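Local coordinates for protein P47 (Clostridium botulinum, PDB 6EKT), which may form part of a progenitor toxin complex that protects botulinum neurotoxin in the host gut, and resembles tubular lipid-binding (TULIP) proteins in fold, at residues Q52-M66 with F158-Q172. Residues are numbered along the deposited sequence; the frame is centred on the assembly and turned at random.
Sequences QFLYSNIDKKQEIKM and FNKLLINAFIQNEKQ
In the N-terminal part of this TULIP-family protein, the beta hairpin of strands 52-57 and 62-68 packs across helix 152-168, with Tyr55 and Phe53 of the edge strand both against Ala165. Strand 52-57 and helix segment 158-168 run at 112°, their axes 7.2 Å apart. Asn164 lies flat over the Tyr55 ring: its CB stands 3.5 Å from the ring centroid, and amide and ring planes differ by 15°. Its OD1 also accepts from Lys160 NZ, which reaches across to Gln62 OE1 (2.9 Å), so one ammonium joins helix and hairpin. Phe53 directs its edge at the face of Phe166 in a T-shaped stack (centroids 4.9 Å apart, planes at 88°), while Asn169 CB makes a CH-pi contact over one face of Phe53, displaced toward its rim. Just past the helix, Asn169 ND2 gives one hydrogen bond to Ala165 O and another to Leu54 O (3.0 Å), the latter from above the carbonyl plane; this double use fixes the amide's rotation. Gln172 NE2 bridges Asn169 OD1 and Gln52 O (2.8 Å). From strand 62-68, Met66 bends at its end, bringing CE to Ala165 CB (3.6 Å). Phe166 also touches Leu109 of strand 108-118 and Ile139 of strand 124-141, leaving the helix between hairpin and sheet in an OrfX2-like, TULIP-related domain.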
# COMPACT_ATOMS: atom_id res chain seq x y z
N GLN A 52 35.58 0.19 -6.81
CA GLN A 52 36.32 -0.30 -7.97
C GLN A 52 36.29 -1.83 -8.06
O GLN A 52 36.39 -2.52 -7.05
CB GLN A 52 37.75 0.26 -8.03
CG GLN A 52 38.72 -0.18 -6.95
CD GLN A 52 40.17 0.09 -7.34
OE1 GLN A 52 40.92 -0.84 -7.65
NE2 GLN A 52 40.55 1.36 -7.37
N PHE A 53 36.11 -2.32 -9.29
CA PHE A 53 36.06 -3.75 -9.56
C PHE A 53 37.34 -4.13 -10.31
O PHE A 53 37.63 -3.55 -11.37
CB PHE A 53 34.83 -4.14 -10.43
CG PHE A 53 33.49 -4.06 -9.72
CD1 PHE A 53 33.36 -3.79 -8.35
CD2 PHE A 53 32.32 -4.31 -10.46
CE1 PHE A 53 32.10 -3.75 -7.74
CE2 PHE A 53 31.06 -4.27 -9.86
CZ PHE A 53 30.95 -3.98 -8.50
N LEU A 54 38.07 -5.09 -9.75
CA LEU A 54 39.20 -5.75 -10.43
C LEU A 54 38.91 -7.23 -10.67
O LEU A 54 38.28 -7.90 -9.85
CB LEU A 54 40.49 -5.66 -9.59
CG LEU A 54 41.00 -4.31 -9.07
CD1 LEU A 54 41.99 -4.49 -7.92
CD2 LEU A 54 41.67 -3.56 -10.21
N TYR A 55 39.40 -7.73 -11.80
CA TYR A 55 39.38 -9.15 -12.12
C TYR A 55 40.63 -9.51 -12.93
O TYR A 55 41.01 -8.79 -13.85
CB TYR A 55 38.10 -9.54 -12.89
CG TYR A 55 38.15 -10.95 -13.45
CD1 TYR A 55 37.81 -12.06 -12.65
CD2 TYR A 55 38.57 -11.18 -14.76
CE1 TYR A 55 37.88 -13.36 -13.16
CE2 TYR A 55 38.65 -12.47 -15.27
CZ TYR A 55 38.30 -13.55 -14.46
OH TYR A 55 38.37 -14.81 -14.98
N SER A 56 41.24 -10.64 -12.57
CA SER A 56 42.45 -11.16 -13.22
C SER A 56 42.36 -12.65 -13.48
O SER A 56 41.71 -13.39 -12.72
CB SER A 56 43.67 -10.91 -12.35
OG SER A 56 44.11 -9.59 -12.53
N ASN A 57 43.01 -13.09 -14.55
CA ASN A 57 43.13 -14.51 -14.86
C ASN A 57 44.47 -14.68 -15.56
O ASN A 57 44.61 -14.41 -16.76
CB ASN A 57 41.97 -14.97 -15.75
CG ASN A 57 41.93 -16.49 -15.93
OD1 ASN A 57 42.95 -17.15 -16.09
ND2 ASN A 57 40.72 -17.03 -15.92
N ILE A 58 45.46 -15.12 -14.79
CA ILE A 58 46.84 -15.19 -15.27
C ILE A 58 47.05 -16.28 -16.32
O ILE A 58 47.76 -16.06 -17.30
CB ILE A 58 47.88 -15.25 -14.12
CG1 ILE A 58 47.62 -16.44 -13.18
CG2 ILE A 58 47.93 -13.93 -13.35
CD1 ILE A 58 48.89 -17.01 -12.59
N ASP A 59 46.40 -17.44 -16.15
CA ASP A 59 46.48 -18.51 -17.17
C ASP A 59 45.94 -18.07 -18.53
O ASP A 59 46.52 -18.41 -19.56
CB ASP A 59 45.79 -19.81 -16.72
CG ASP A 59 46.04 -20.99 -17.70
OD1 ASP A 59 47.18 -21.15 -18.18
OD2 ASP A 59 45.09 -21.76 -17.97
N LYS A 60 44.85 -17.32 -18.53
CA LYS A 60 44.21 -16.93 -19.80
C LYS A 60 44.61 -15.52 -20.23
O LYS A 60 44.10 -15.01 -21.24
CB LYS A 60 42.68 -17.10 -19.71
CG LYS A 60 42.22 -18.55 -19.66
CD LYS A 60 40.85 -18.65 -19.02
CE LYS A 60 40.53 -20.07 -18.57
NZ LYS A 60 39.28 -20.08 -17.73
N LYS A 61 45.55 -14.93 -19.48
CA LYS A 61 46.17 -13.61 -19.75
C LYS A 61 45.15 -12.49 -19.98
O LYS A 61 45.12 -11.87 -21.05
CB LYS A 61 47.17 -13.69 -20.92
CG LYS A 61 48.49 -14.38 -20.58
CD LYS A 61 49.57 -14.10 -21.62
CE LYS A 61 49.35 -14.88 -22.92
NZ LYS A 61 50.52 -14.82 -23.84
N GLN A 62 44.29 -12.29 -18.98
CA GLN A 62 43.21 -11.31 -19.05
C GLN A 62 43.11 -10.54 -17.74
O GLN A 62 43.24 -11.13 -16.65
CB GLN A 62 41.86 -11.98 -19.35
CG GLN A 62 41.69 -12.43 -20.80
CD GLN A 62 40.30 -12.98 -21.13
OE1 GLN A 62 39.42 -13.09 -20.27
NE2 GLN A 62 40.10 -13.32 -22.40
N GLU A 63 42.90 -9.24 -17.85
CA GLU A 63 42.63 -8.39 -16.69
C GLU A 63 41.68 -7.23 -17.01
O GLU A 63 41.60 -6.78 -18.16
CB GLU A 63 43.93 -7.90 -16.04
CG GLU A 63 44.72 -6.91 -16.88
CD GLU A 63 46.16 -6.77 -16.44
OE1 GLU A 63 46.43 -6.16 -15.38
OE2 GLU A 63 47.04 -7.26 -17.17
N ILE A 64 40.98 -6.75 -15.98
CA ILE A 64 40.06 -5.62 -16.10
C ILE A 64 40.04 -4.83 -14.79
O ILE A 64 40.09 -5.41 -13.70
CB ILE A 64 38.64 -6.06 -16.55
CG1 ILE A 64 37.72 -4.83 -16.72
CG2 ILE A 64 38.05 -7.12 -15.62
CD1 ILE A 64 36.41 -5.11 -17.45
N LYS A 65 39.98 -3.51 -14.91
CA LYS A 65 39.85 -2.60 -13.78
C LYS A 65 38.80 -1.56 -14.12
O LYS A 65 38.88 -0.94 -15.20
CB LYS A 65 41.19 -1.91 -13.47
CG LYS A 65 41.12 -0.83 -12.41
CD LYS A 65 42.51 -0.32 -12.07
CE LYS A 65 42.45 0.78 -11.04
NZ LYS A 65 43.84 1.26 -10.82
N MET A 66 37.84 -1.35 -13.21
CA MET A 66 36.76 -0.37 -13.38
C MET A 66 36.56 0.45 -12.11
O MET A 66 36.21 -0.10 -11.06
CB MET A 66 35.44 -1.05 -13.77
CG MET A 66 35.41 -1.70 -15.15
SD MET A 66 33.88 -2.52 -15.61
CE MET A 66 33.85 -3.95 -14.53
N PHE A 158 35.21 -7.10 -23.69
CA PHE A 158 34.73 -6.24 -22.62
C PHE A 158 33.50 -6.86 -21.92
O PHE A 158 33.44 -6.91 -20.69
CB PHE A 158 34.42 -4.82 -23.12
CG PHE A 158 33.79 -3.93 -22.07
CD1 PHE A 158 34.54 -3.45 -20.98
CD2 PHE A 158 32.45 -3.55 -22.17
CE1 PHE A 158 33.96 -2.64 -20.01
CE2 PHE A 158 31.87 -2.73 -21.21
CZ PHE A 158 32.61 -2.27 -20.13
N ASN A 159 32.55 -7.33 -22.72
CA ASN A 159 31.32 -7.94 -22.18
C ASN A 159 31.61 -9.11 -21.28
O ASN A 159 31.02 -9.22 -20.20
CB ASN A 159 30.39 -8.39 -23.31
CG ASN A 159 29.78 -7.21 -24.03
OD1 ASN A 159 29.84 -6.06 -23.54
ND2 ASN A 159 29.22 -7.46 -25.22
N LYS A 160 32.52 -9.98 -21.73
CA LYS A 160 32.93 -11.12 -20.94
C LYS A 160 33.60 -10.69 -19.63
O LYS A 160 33.23 -11.19 -18.57
CB LYS A 160 33.85 -12.03 -21.76
CG LYS A 160 34.24 -13.32 -21.05
CD LYS A 160 35.66 -13.24 -20.49
CE LYS A 160 36.15 -14.59 -20.00
NZ LYS A 160 37.21 -14.41 -18.97
N LEU A 161 34.55 -9.76 -19.72
CA LEU A 161 35.32 -9.34 -18.55
C LEU A 161 34.51 -8.48 -17.57
O LEU A 161 34.79 -8.50 -16.37
CB LEU A 161 36.62 -8.63 -18.95
CG LEU A 161 37.69 -9.53 -19.58
CD1 LEU A 161 38.78 -8.70 -20.24
CD2 LEU A 161 38.30 -10.43 -18.50
N LEU A 162 33.54 -7.73 -18.09
CA LEU A 162 32.62 -6.97 -17.22
C LEU A 162 31.85 -7.90 -16.29
O LEU A 162 31.73 -7.64 -15.10
CB LEU A 162 31.64 -6.09 -18.02
CG LEU A 162 30.69 -5.25 -17.12
CD1 LEU A 162 30.55 -3.81 -17.59
CD2 LEU A 162 29.32 -5.90 -16.95
N ILE A 163 31.31 -8.97 -16.85
CA ILE A 163 30.54 -9.92 -16.06
C ILE A 163 31.46 -10.60 -15.04
O ILE A 163 31.09 -10.74 -13.87
CB ILE A 163 29.83 -10.93 -16.97
CG1 ILE A 163 28.82 -10.18 -17.85
CG2 ILE A 163 29.12 -12.01 -16.16
CD1 ILE A 163 28.12 -11.04 -18.88
N ASN A 164 32.66 -11.00 -15.49
CA ASN A 164 33.66 -11.59 -14.60
C ASN A 164 33.86 -10.69 -13.40
O ASN A 164 33.80 -11.16 -12.26
CB ASN A 164 35.00 -11.77 -15.30
CG ASN A 164 35.11 -13.06 -16.08
OD1 ASN A 164 35.74 -13.08 -17.13
ND2 ASN A 164 34.53 -14.14 -15.57
N ALA A 165 34.09 -9.40 -13.68
CA ALA A 165 34.39 -8.43 -12.64
C ALA A 165 33.19 -8.21 -11.69
O ALA A 165 33.37 -8.17 -10.46
CB ALA A 165 34.88 -7.12 -13.26
N PHE A 166 31.98 -8.10 -12.23
CA PHE A 166 30.79 -7.94 -11.38
C PHE A 166 30.60 -9.11 -10.43
O PHE A 166 30.53 -8.91 -9.21
CB PHE A 166 29.53 -7.66 -12.21
CG PHE A 166 29.33 -6.20 -12.53
CD1 PHE A 166 30.26 -5.49 -13.29
CD2 PHE A 166 28.20 -5.52 -12.06
CE1 PHE A 166 30.09 -4.14 -13.57
CE2 PHE A 166 28.02 -4.17 -12.33
CZ PHE A 166 28.96 -3.48 -13.09
N ILE A 167 30.57 -10.33 -10.97
CA ILE A 167 30.35 -11.52 -10.15
C ILE A 167 31.45 -11.67 -9.09
O ILE A 167 31.15 -11.89 -7.91
CB ILE A 167 30.13 -12.81 -10.98
CG1 ILE A 167 28.77 -12.74 -11.69
CG2 ILE A 167 30.21 -14.07 -10.11
CD1 ILE A 167 28.67 -13.59 -12.94
N GLN A 168 32.71 -11.49 -9.48
CA GLN A 168 33.80 -11.62 -8.52
C GLN A 168 33.78 -10.56 -7.41
O GLN A 168 34.26 -10.82 -6.31
CB GLN A 168 35.17 -11.70 -9.21
CG GLN A 168 36.25 -12.31 -8.33
CD GLN A 168 37.63 -11.97 -8.82
OE1 GLN A 168 38.09 -10.84 -8.65
NE2 GLN A 168 38.29 -12.94 -9.43
N ASN A 169 33.19 -9.39 -7.68
CA ASN A 169 33.15 -8.28 -6.73
C ASN A 169 31.77 -8.06 -6.09
O ASN A 169 31.48 -6.99 -5.55
CB ASN A 169 33.59 -6.99 -7.41
CG ASN A 169 35.07 -6.94 -7.66
OD1 ASN A 169 35.84 -6.54 -6.79
ND2 ASN A 169 35.48 -7.33 -8.86
N GLU A 170 30.94 -9.10 -6.15
CA GLU A 170 29.57 -9.07 -5.65
C GLU A 170 29.47 -8.60 -4.17
O GLU A 170 28.62 -7.78 -3.85
CB GLU A 170 28.91 -10.44 -5.93
CG GLU A 170 27.77 -10.86 -5.03
CD GLU A 170 28.21 -11.80 -3.92
OE1 GLU A 170 28.96 -12.76 -4.22
OE2 GLU A 170 27.80 -11.58 -2.76
N LYS A 171 30.39 -9.05 -3.31
CA LYS A 171 30.40 -8.66 -1.89
C LYS A 171 30.56 -7.16 -1.63
O LYS A 171 30.21 -6.67 -0.56
CB LYS A 171 31.46 -9.45 -1.10
CG LYS A 171 31.22 -10.96 -1.07
CD LYS A 171 30.12 -11.38 -0.10
CE LYS A 171 29.73 -12.84 -0.28
NZ LYS A 171 30.86 -13.79 -0.02
N GLN A 172 31.06 -6.43 -2.62
CA GLN A 172 31.29 -4.99 -2.49
C GLN A 172 30.04 -4.13 -2.55
O GLN A 172 30.04 -3.01 -2.06
CB GLN A 172 32.22 -4.51 -3.59
CG GLN A 172 33.69 -4.75 -3.33
CD GLN A 172 34.52 -3.68 -3.98
OE1 GLN A 172 34.49 -2.52 -3.56
NE2 GLN A 172 35.24 -4.05 -5.02
O HOH W 1 38.22 -5.92 -7.08